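Local structure of CobC (Shigella flexneri 2a, 6NRU) at residues Q153-L158 / M171-V176; M4-I9 / C180-I186; R10-T14 / R175-G179. The protein probably removes the phosphate group from adenosylcobalamin 5'-phosphate to give vitamin B12, and from alpha-ribazole 5'-phosphate to give alpha-ribazole. All coordinates share one frame; numbering follows the deposited sequence.

Contact 1 (Q153-L158 / M171-V176)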
loop_
_atom_site.group_PDB
_atom_site.type_symbol
_atom_site.label_atom_id
_atom_site.label_comp_id
_atom_site.label_asym_id
_atom_site.label_seq_id
_atom_site.Cartn_x
_atom_site.Cartn_y
_atom_site.Cartn_z
ATOM N N GLN A 153 0.567 2.475 2.341
ATOM C CA GLN A 153 -0.537 2.855 3.216
ATOM C C GLN A 153 -1.654 3.546 2.439
ATOM O O GLN A 153 -2.834 3.219 2.605
ATOM C CB GLN A 153 -0.015 3.757 4.336
ATOM C CG GLN A 153 -0.786 3.652 5.636
ATOM C CD GLN A 153 -2.188 4.203 5.515
ATOM O OE1 GLN A 153 -3.151 3.588 5.971
ATOM N NE2 GLN A 153 -2.312 5.369 4.885
ATOM N N GLY A 154 -1.298 4.509 1.588
ATOM C CA GLY A 154 -2.316 5.231 0.841
ATOM C C GLY A 154 -3.038 4.361 -0.169
ATOM O O GLY A 154 -4.248 4.498 -0.364
ATOM N N VAL A 155 -2.310 3.453 -0.820
ATOM C CA VAL A 155 -2.921 2.579 -1.819
ATOM C C VAL A 155 -3.875 1.597 -1.156
ATOM O O VAL A 155 -5.028 1.444 -1.579
ATOM C CB VAL A 155 -1.835 1.836 -2.618
ATOM C CG1 VAL A 155 -2.468 0.794 -3.524
ATOM C CG2 VAL A 155 -0.994 2.813 -3.419
ATOM N N LEU A 156 -3.407 0.912 -0.113
ATOM C CA LEU A 156 -4.198 -0.162 0.477
ATOM C C LEU A 156 -5.400 0.382 1.237
ATOM O O LEU A 156 -6.488 -0.204 1.185
ATOM C CB LEU A 156 -3.316 -1.014 1.389
ATOM C CG LEU A 156 -2.166 -1.746 0.689
ATOM C CD1 LEU A 156 -1.280 -2.449 1.697
ATOM C CD2 LEU A 156 -2.712 -2.733 -0.320
ATOM N N SER A 157 -5.228 1.502 1.947
ATOM C CA SER A 157 -6.353 2.099 2.660
ATOM C C SER A 157 -7.428 2.568 1.693
ATOM O O SER A 157 -8.625 2.393 1.949
ATOM C CB SER A 157 -5.873 3.264 3.518
ATOM O OG SER A 157 -5.520 4.363 2.704
ATOM N N LEU A 158 -7.018 3.173 0.575
ATOM C CA LEU A 158 -7.980 3.594 -0.437
ATOM C C LEU A 158 -8.574 2.400 -1.171
ATOM O O LEU A 158 -9.733 2.450 -1.601
ATOM C CB LEU A 158 -7.318 4.551 -1.424
ATOM C CG LEU A 158 -8.209 5.060 -2.555
ATOM C CD1 LEU A 158 -9.434 5.741 -1.981
ATOM C CD2 LEU A 158 -7.436 6.004 -3.455
HETATM N N MSE A 171 -10.896 7.012 2.919
HETATM C CA MSE A 171 -9.817 6.037 2.997
HETATM C C MSE A 171 -9.162 6.074 4.367
HETATM O O MSE A 171 -8.522 5.112 4.785
HETATM C CB MSE A 171 -8.769 6.303 1.921
HETATM C CG MSE A 171 -8.193 7.703 1.980
HETATM SE SE MSE A 171 -6.834 8.007 0.625
HETATM C CE MSE A 171 -5.286 7.229 1.524
ATOM N N TRP A 172 -9.326 7.197 5.062
ATOM C CA TRP A 172 -8.660 7.424 6.336
ATOM C C TRP A 172 -9.376 6.780 7.512
ATOM O O TRP A 172 -8.910 6.922 8.649
ATOM C CB TRP A 172 -8.505 8.925 6.574
ATOM C CG TRP A 172 -7.743 9.586 5.479
ATOM C CD1 TRP A 172 -8.245 10.395 4.504
ATOM C CD2 TRP A 172 -6.336 9.478 5.228
ATOM N NE1 TRP A 172 -7.237 10.807 3.666
ATOM C CE2 TRP A 172 -6.055 10.257 4.090
ATOM C CE3 TRP A 172 -5.287 8.802 5.858
ATOM C CZ2 TRP A 172 -4.769 10.380 3.569
ATOM C CZ3 TRP A 172 -4.012 8.924 5.339
ATOM C CH2 TRP A 172 -3.765 9.707 4.207
ATOM N N HIS A 173 -10.489 6.085 7.276
ATOM C CA HIS A 173 -11.104 5.272 8.315
ATOM C C HIS A 173 -10.414 3.925 8.485
ATOM O O HIS A 173 -10.723 3.206 9.442
ATOM C CB HIS A 173 -12.588 5.045 8.010
ATOM C CG HIS A 173 -13.432 6.277 8.128
ATOM N ND1 HIS A 173 -13.551 6.991 9.301
ATOM C CD2 HIS A 173 -14.217 6.909 7.224
ATOM C CE1 HIS A 173 -14.364 8.014 9.112
ATOM N NE2 HIS A 173 -14.782 7.988 7.859
ATOM N N PHE A 174 -9.486 3.571 7.585
ATOM C CA PHE A 174 -8.806 2.272 7.582
ATOM C C PHE A 174 -7.306 2.504 7.448
ATOM O O PHE A 174 -6.742 2.346 6.364
ATOM C CB PHE A 174 -9.322 1.376 6.452
ATOM C CG PHE A 174 -10.798 1.464 6.231
ATOM C CD1 PHE A 174 -11.663 0.635 6.926
ATOM C CD2 PHE A 174 -11.324 2.368 5.324
ATOM C CE1 PHE A 174 -13.026 0.712 6.724
ATOM C CE2 PHE A 174 -12.685 2.451 5.118
ATOM C CZ PHE A 174 -13.537 1.622 5.817
ATOM N N ARG A 175 -6.655 2.865 8.549
ATOM C CA ARG A 175 -5.202 2.959 8.538
ATOM C C ARG A 175 -4.595 1.562 8.481
ATOM O O ARG A 175 -4.932 0.692 9.289
ATOM C CB ARG A 175 -4.708 3.710 9.772
ATOM C CG ARG A 175 -4.559 5.208 9.559
ATOM C CD ARG A 175 -3.303 5.743 10.232
ATOM N NE ARG A 175 -3.552 6.178 11.606
ATOM C CZ ARG A 175 -3.053 5.582 12.686
ATOM N NH1 ARG A 175 -2.269 4.519 12.560
ATOM N NH2 ARG A 175 -3.334 6.054 13.893
ATOM N N VAL A 176 -3.704 1.343 7.518
ATOM C CA VAL A 176 -3.055 0.051 7.317
ATOM C C VAL A 176 -1.670 0.109 7.948
ATOM O O VAL A 176 -0.844 0.951 7.580
ATOM C CB VAL A 176 -2.975 -0.311 5.826
ATOM C CG1 VAL A 176 -2.199 -1.602 5.638
ATOM C CG2 VAL A 176 -4.375 -0.437 5.241
#

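Contact 2 (M4-I9 / C180-I186)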
loop_
_atom_site.group_PDB
_atom_site.type_symbol
_atom_site.label_atom_id
_atom_site.label_comp_id
_atom_site.label_asym_id
_atom_site.label_seq_id
_atom_site.Cartn_x
_atom_site.Cartn_y
_atom_site.Cartn_z
HETATM N N MSE A 4 -12.880 -14.418 -4.494
HETATM C CA MSE A 4 -11.451 -14.286 -4.242
HETATM C C MSE A 4 -11.186 -13.548 -2.937
HETATM O O MSE A 4 -12.060 -12.860 -2.413
HETATM C CB MSE A 4 -10.770 -13.551 -5.396
HETATM C CG MSE A 4 -11.274 -12.134 -5.604
HETATM SE SE MSE A 4 -10.236 -11.138 -6.922
HETATM C CE MSE A 4 -10.423 -12.351 -8.431
ATOM N N ARG A 5 -9.970 -13.695 -2.414
ATOM C CA ARG A 5 -9.543 -12.971 -1.225
ATOM C C ARG A 5 -8.232 -12.255 -1.505
ATOM O O ARG A 5 -7.275 -12.867 -1.991
ATOM C CB ARG A 5 -9.368 -13.900 -0.025
ATOM C CG ARG A 5 -8.665 -13.223 1.137
ATOM C CD ARG A 5 -8.626 -14.109 2.353
ATOM N NE ARG A 5 -9.884 -14.094 3.086
ATOM C CZ ARG A 5 -9.978 -14.283 4.395
ATOM N NH1 ARG A 5 -11.164 -14.256 4.990
ATOM N NH2 ARG A 5 -8.882 -14.501 5.111
ATOM N N LEU A 6 -8.189 -10.965 -1.189
ATOM C CA LEU A 6 -6.974 -10.167 -1.295
ATOM C C LEU A 6 -6.324 -10.087 0.078
ATOM O O LEU A 6 -6.933 -9.584 1.028
ATOM C CB LEU A 6 -7.285 -8.768 -1.825
ATOM C CG LEU A 6 -8.264 -8.718 -3.001
ATOM C CD1 LEU A 6 -8.556 -7.282 -3.391
ATOM C CD2 LEU A 6 -7.715 -9.499 -4.187
ATOM N N TRP A 7 -5.105 -10.601 0.187
ATOM C CA TRP A 7 -4.319 -10.466 1.404
ATOM C C TRP A 7 -3.457 -9.219 1.268
ATOM O O TRP A 7 -2.597 -9.149 0.384
ATOM C CB TRP A 7 -3.463 -11.708 1.642
ATOM C CG TRP A 7 -4.255 -12.985 1.686
ATOM C CD1 TRP A 7 -4.788 -13.659 0.624
ATOM C CD2 TRP A 7 -4.607 -13.739 2.854
ATOM N NE1 TRP A 7 -5.447 -14.782 1.058
ATOM C CE2 TRP A 7 -5.349 -14.856 2.423
ATOM C CE3 TRP A 7 -4.365 -13.577 4.223
ATOM C CZ2 TRP A 7 -5.854 -15.807 3.313
ATOM C CZ3 TRP A 7 -4.865 -14.522 5.102
ATOM C CH2 TRP A 7 -5.601 -15.622 4.644
ATOM N N LEU A 8 -3.699 -8.233 2.124
ATOM C CA LEU A 8 -3.059 -6.929 2.016
ATOM C C LEU A 8 -1.909 -6.831 3.007
ATOM O O LEU A 8 -2.083 -7.102 4.200
ATOM C CB LEU A 8 -4.072 -5.810 2.269
ATOM C CG LEU A 8 -5.409 -5.967 1.538
ATOM C CD1 LEU A 8 -6.355 -4.824 1.866
ATOM C CD2 LEU A 8 -5.188 -6.066 0.034
ATOM N N ILE A 9 -0.737 -6.442 2.511
ATOM C CA ILE A 9 0.441 -6.217 3.342
ATOM C C ILE A 9 1.063 -4.891 2.932
ATOM O O ILE A 9 1.412 -4.700 1.761
ATOM C CB ILE A 9 1.472 -7.350 3.212
ATOM C CG1 ILE A 9 0.979 -8.612 3.919
ATOM C CG2 ILE A 9 2.819 -6.912 3.777
ATOM C CD1 ILE A 9 2.022 -9.709 3.992
ATOM N N CYS A 180 1.784 -5.846 9.975
ATOM C CA CYS A 180 0.472 -6.464 10.049
ATOM C C CYS A 180 0.034 -6.913 8.663
ATOM O O CYS A 180 0.658 -6.590 7.650
ATOM C CB CYS A 180 -0.567 -5.496 10.627
ATOM S SG CYS A 180 -0.178 -4.806 12.248
ATOM N N TRP A 181 -1.067 -7.659 8.629
ATOM C CA TRP A 181 -1.669 -8.093 7.379
ATOM C C TRP A 181 -3.182 -7.962 7.480
ATOM O O TRP A 181 -3.761 -8.076 8.566
ATOM C CB TRP A 181 -1.276 -9.536 7.035
ATOM C CG TRP A 181 -1.713 -10.534 8.062
ATOM C CD1 TRP A 181 -1.011 -10.941 9.161
ATOM C CD2 TRP A 181 -2.956 -11.248 8.093
ATOM N NE1 TRP A 181 -1.740 -11.866 9.871
ATOM C CE2 TRP A 181 -2.936 -12.072 9.237
ATOM C CE3 TRP A 181 -4.081 -11.273 7.262
ATOM C CZ2 TRP A 181 -3.999 -12.909 9.571
ATOM C CZ3 TRP A 181 -5.134 -12.107 7.595
ATOM C CH2 TRP A 181 -5.085 -12.913 8.740
ATOM N N SER A 182 -3.814 -7.707 6.337
ATOM C CA SER A 182 -5.259 -7.574 6.240
ATOM C C SER A 182 -5.771 -8.452 5.106
ATOM O O SER A 182 -5.010 -8.886 4.237
ATOM C CB SER A 182 -5.672 -6.119 6.002
ATOM O OG SER A 182 -5.027 -5.257 6.918
ATOM N N ALA A 183 -7.078 -8.705 5.115
ATOM C CA ALA A 183 -7.691 -9.513 4.071
ATOM C C ALA A 183 -9.101 -9.011 3.794
ATOM O O ALA A 183 -9.845 -8.680 4.722
ATOM C CB ALA A 183 -7.720 -10.998 4.454
ATOM N N ILE A 184 -9.436 -8.943 2.514
ATOM C CA ILE A 184 -10.739 -8.545 2.045
ATOM C C ILE A 184 -11.273 -9.540 1.018
ATOM O O ILE A 184 -10.578 -9.876 0.089
ATOM C CB ILE A 184 -10.708 -7.127 1.469
ATOM C CG1 ILE A 184 -11.967 -6.856 0.669
ATOM C CG2 ILE A 184 -9.459 -6.905 0.643
ATOM C CD1 ILE A 184 -12.565 -5.519 0.963
ATOM N N ASP A 185 -12.518 -9.985 1.179
ATOM C CA ASP A 185 -13.122 -10.950 0.273
ATOM C C ASP A 185 -14.021 -10.240 -0.730
ATOM O O ASP A 185 -14.748 -9.309 -0.374
ATOM C CB ASP A 185 -13.937 -11.989 1.046
ATOM C CG ASP A 185 -13.113 -13.193 1.452
ATOM O OD1 ASP A 185 -12.634 -13.919 0.555
ATOM O OD2 ASP A 185 -12.945 -13.414 2.671
ATOM N N ILE A 186 -13.970 -10.683 -1.983
ATOM C CA ILE A 186 -14.810 -10.140 -3.043
ATOM C C ILE A 186 -15.525 -11.290 -3.732
ATOM O O ILE A 186 -14.887 -12.256 -4.161
ATOM C CB ILE A 186 -14.002 -9.328 -4.070
ATOM C CG1 ILE A 186 -13.039 -8.374 -3.371
ATOM C CG2 ILE A 186 -14.938 -8.556 -4.977
ATOM C CD1 ILE A 186 -12.099 -7.674 -4.323
#

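Contact 3 (R10-T14 / R175-G179). With SO4 (sulfate ion), chain N.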
loop_
_atom_site.group_PDB
_atom_site.type_symbol
_atom_site.label_atom_id
_atom_site.label_comp_id
_atom_site.label_asym_id
_atom_site.label_seq_id
_atom_site.Cartn_x
_atom_site.Cartn_y
_atom_site.Cartn_z
ATOM N N ARG A 10 1.193 -3.977 3.887
ATOM C CA ARG A 10 1.952 -2.755 3.691
ATOM C C ARG A 10 3.412 -3.023 4.028
ATOM O O ARG A 10 3.715 -3.779 4.954
ATOM C CB ARG A 10 1.392 -1.631 4.567
ATOM C CG ARG A 10 2.227 -0.361 4.616
ATOM C CD ARG A 10 1.746 0.530 5.751
ATOM N NE ARG A 10 2.544 1.742 5.917
ATOM C CZ ARG A 10 2.382 2.596 6.923
ATOM N NH1 ARG A 10 1.456 2.368 7.843
ATOM N NH2 ARG A 10 3.143 3.678 7.010
ATOM N N HIS A 11 4.313 -2.415 3.256
ATOM C CA HIS A 11 5.741 -2.615 3.459
ATOM C C HIS A 11 6.158 -2.191 4.867
ATOM O O HIS A 11 5.516 -1.359 5.516
ATOM C CB HIS A 11 6.540 -1.827 2.423
ATOM C CG HIS A 11 6.371 -0.345 2.534
ATOM N ND1 HIS A 11 7.053 0.416 3.460
ATOM C CD2 HIS A 11 5.597 0.518 1.837
ATOM C CE1 HIS A 11 6.705 1.683 3.328
ATOM N NE2 HIS A 11 5.822 1.772 2.350
ATOM N N GLY A 12 7.259 -2.771 5.333
ATOM C CA GLY A 12 7.741 -2.521 6.673
ATOM C C GLY A 12 8.267 -1.107 6.854
ATOM O O GLY A 12 8.259 -0.272 5.948
ATOM N N GLU A 13 8.738 -0.844 8.073
ATOM C CA GLU A 13 9.262 0.472 8.416
ATOM C C GLU A 13 10.447 0.829 7.526
ATOM O O GLU A 13 11.243 -0.032 7.144
ATOM C CB GLU A 13 9.681 0.507 9.887
ATOM C CG GLU A 13 10.141 1.872 10.375
ATOM C CD GLU A 13 10.891 1.805 11.695
ATOM O OE1 GLU A 13 11.971 1.179 11.743
ATOM O OE2 GLU A 13 10.396 2.381 12.686
ATOM N N THR A 14 10.552 2.112 7.186
ATOM C CA THR A 14 11.634 2.622 6.360
ATOM C C THR A 14 12.297 3.800 7.064
ATOM O O THR A 14 11.783 4.336 8.051
ATOM C CB THR A 14 11.133 3.041 4.971
ATOM O OG1 THR A 14 10.178 4.100 5.104
ATOM C CG2 THR A 14 10.476 1.869 4.261
ATOM N N ARG A 175 -6.655 2.865 8.549
ATOM C CA ARG A 175 -5.202 2.959 8.538
ATOM C C ARG A 175 -4.595 1.562 8.481
ATOM O O ARG A 175 -4.932 0.692 9.289
ATOM C CB ARG A 175 -4.708 3.710 9.772
ATOM C CG ARG A 175 -4.559 5.208 9.559
ATOM C CD ARG A 175 -3.303 5.743 10.232
ATOM N NE ARG A 175 -3.552 6.178 11.606
ATOM C CZ ARG A 175 -3.053 5.582 12.686
ATOM N NH1 ARG A 175 -2.269 4.519 12.560
ATOM N NH2 ARG A 175 -3.334 6.054 13.893
ATOM N N VAL A 176 -3.704 1.343 7.518
ATOM C CA VAL A 176 -3.055 0.051 7.317
ATOM C C VAL A 176 -1.670 0.109 7.948
ATOM O O VAL A 176 -0.844 0.951 7.580
ATOM C CB VAL A 176 -2.975 -0.311 5.826
ATOM C CG1 VAL A 176 -2.199 -1.602 5.638
ATOM C CG2 VAL A 176 -4.375 -0.437 5.241
ATOM N N ASP A 177 -1.413 -0.799 8.886
ATOM C CA ASP A 177 -0.243 -0.755 9.749
ATOM C C ASP A 177 0.899 -1.609 9.210
ATOM O O ASP A 177 0.701 -2.549 8.438
ATOM C CB ASP A 177 -0.602 -1.222 11.160
ATOM C CG ASP A 177 -1.471 -0.233 11.888
ATOM O OD1 ASP A 177 -1.896 0.761 11.262
ATOM O OD2 ASP A 177 -1.728 -0.447 13.089
ATOM N N GLN A 178 2.108 -1.267 9.649
ATOM C CA GLN A 178 3.304 -2.014 9.297
ATOM C C GLN A 178 3.498 -3.177 10.261
ATOM O O GLN A 178 3.174 -3.088 11.448
ATOM C CB GLN A 178 4.531 -1.101 9.306
ATOM C CG GLN A 178 4.506 -0.047 8.203
ATOM C CD GLN A 178 5.636 0.955 8.315
ATOM O OE1 GLN A 178 5.990 1.390 9.413
ATOM N NE2 GLN A 178 6.202 1.341 7.176
ATOM N N GLY A 179 4.026 -4.278 9.736
ATOM C CA GLY A 179 4.137 -5.496 10.508
ATOM C C GLY A 179 2.841 -6.254 10.671
ATOM O O GLY A 179 2.800 -7.220 11.443
HETATM S S SO4 N . 4.640 5.633 4.155
HETATM O O1 SO4 N . 3.735 6.463 3.366
HETATM O O2 SO4 N . 5.546 6.490 4.914
HETATM O O3 SO4 N . 3.867 4.806 5.075
HETATM O O4 SO4 N . 5.414 4.770 3.267
HETATM O O HOH W 1 0.079 -4.214 6.493
#

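Contact 1 (Q153-L158 / M171-V176)
Gln153, in the first turn of its helix, reaches out to grip the backbone of Val176, a worked example of how a side chain can pin a returning loop against a helix. Its CG lies anti to the backbone N (chi1 -150°) and the chain bends at the next torsion, which carries the carboxamide to the backbone of 175-176. OE1 takes the N-H of Val176 in the carbonyl plane, on a lone pair, with Val176 N 2.8 Å from Gln153 OE1 and the bond nearly straight at 172°. The same amide turns its other end to the indole, where Gln153 NE2 lies 4.0 Å from Trp172 CZ3 and the two planes are tilted by only 25°.

One turn further on, Ser157 folds its hydroxyl back onto its own helix: Ser157 OG donates to Gln153 O at 2.9 Å. The backbone N of Ser157 meets that oxygen from the opposite face of the carbonyl, so two donors hold it. Ser157 CB faces the loop and sits 3.1 Å from Phe174 O. Val176 lays CG2 4.0 Å from Leu156 CB, the side chains crossing at about a right angle, while Met171, present as selenomethionine, puts CB 4.0 Å from Leu158 CD1 and brings CE to 3.1 Å from Ser157 OG.

Val176 O in turn accepts from Arg10 NH1, a second shell to the phosphate pocket; the Gln153 side chain is about 6 Å from that of His11, the probable phosphohistidine. From helix 153-163, Leu156 touches Ile149 of strand 146-151 and Arg10 of strand 5-10. Leu158 and Met171 meet helix 124-136 at Phe127 and Phe124 respectively.

Contact 2 (M4-I9 / C180-I186)
Residues 5-9 and 181-186 run as antiparallel neighbours, their axes 4.4 Å apart at closest approach and their directions 158° apart. Leu6 with Ile184 and Leu8 with Ser182 are the hydrogen-bonded pairs, and Arg5 with Asp185 and Trp7 with Ala183 the non-hydrogen-bonded ones. Each hydrogen-bonded pair exchanges two backbone bonds, as in Leu6 N to Ile184 O at 2.9 Å, and Met4 and Ile186 add two more beyond Arg5 and Asp185. In the non-hydrogen-bonded positions CA-H groups face carbonyls, with Ala183 CA 3.1 Å from Leu6 O.

Arg5 and Asp185 share one face of the sheet. Arg5 turns at chi3 (-80°), which swings the guanidinium across to the carboxylate, and it grips side-on: Arg5 NE and NH1 both donate to Asp185 OD2, NH1 at 3.0 Å. OD2 lies close to the guanidinium plane, but NE meets it from above the carboxylate plane. Ala183 CB covers one face of the same guanidinium. Alongside, the indoles of Trp7 and Trp181 point the same way with their planes 38° apart, touching at the six-membered rings, where Trp7 CZ3 is 3.5 Å from Trp181 CZ3. On the other face the contacts are aliphatic: Leu6 CD1 lies 3.7 Å from Ile186 CD1, and Leu8 CD1 leans on Ile184 CG2.

The indole nitrogens bond outside, Trp7 NE1 to Asn146 OD1 and Trp181 NE1 to Ala200 O. At strand 5-10 the mixed sheet of this histidine phosphatase fold changes from parallel, with 146-151, to antiparallel, with 181-187. Strand 190-198 flanks 181-187, and helix 153-163 covers the leucine face through Leu159, Ile160 and Leu163.

Contact 3 (R10-T14 / R175-G179)
The Arg10-His11-Gly12 motif of the histidine phosphatases, at the phosphate pocket, is braced from one side by Val176 and Gln178. His11 is probably the residue that carries the phosphoryl group during catalysis, and a sulfate ion, presumably from the crystallisation liquor, lies beside it as a phosphate might. Arg10 has CG anti to the backbone N (chi1 171°) and its chain extended from CG to NE, which carries the guanidinium to both Val176 O and the sulfate. At its end, Arg10 NH1 donates to Val176 O at 2.7 Å, in the plane of that carbonyl though bent at 144°, while NH2 faces sulfate O3 at a distance too short to be trusted in detail. Both oxygens lie near the edge of the guanidinium, and Gln178 CG covers one face of it, 3.5 Å from Arg10 NE. Nearer the backbone, Arg10 CB rests on Val176 CG1 at 3.7 Å.

His11 points NE2 at sulfate O4 in a weak bond, with O4 near the ring plane. The other ring nitrogen is fixed by the chain itself: His11 ND1 donates to Gly12 O at 2.8 Å, on a lone pair, which sets the rotation of the imidazole. Gln178 runs alongside; its NE2 hydrogen-bonds Asn17 OD1 and makes a weak bond to His11 O. A water joins Arg10 N to Asp177 O, 2.8 Å and 2.6 Å away respectively.

Asn17 ND2 and Arg60 NH2 also hydrogen-bond the sulfate. Helix 59-69 reaches His11 through Arg60 and Thr64, helix 153-163 touches Arg10 through Gln153, and strand 146-151 bonds to the His11 backbone at Ser151.

Overall arrangement
From the N terminus, strand 5-10 leads directly into the loop that bears the probable phosphohistidine residue, so the first segments of contacts 2 and 3 adjoin. Some 160 residues then pass before 175-179 and 180-186 return to them. Contact 2 closes the outermost loop, and contact 3 is nested just inside it. Contact 1 also lies inside that loop but is far more local: it folds 171-176 back on the start of helix 153-163 and ends on the same stretch as contact 3, sharing Arg175 and Val176. Leu156 of contact 1 also packs on Leu8 and Ile9 of contact 2. Together they tie the central sheet, the helix covering it and the phosphate pocket at the strand ends.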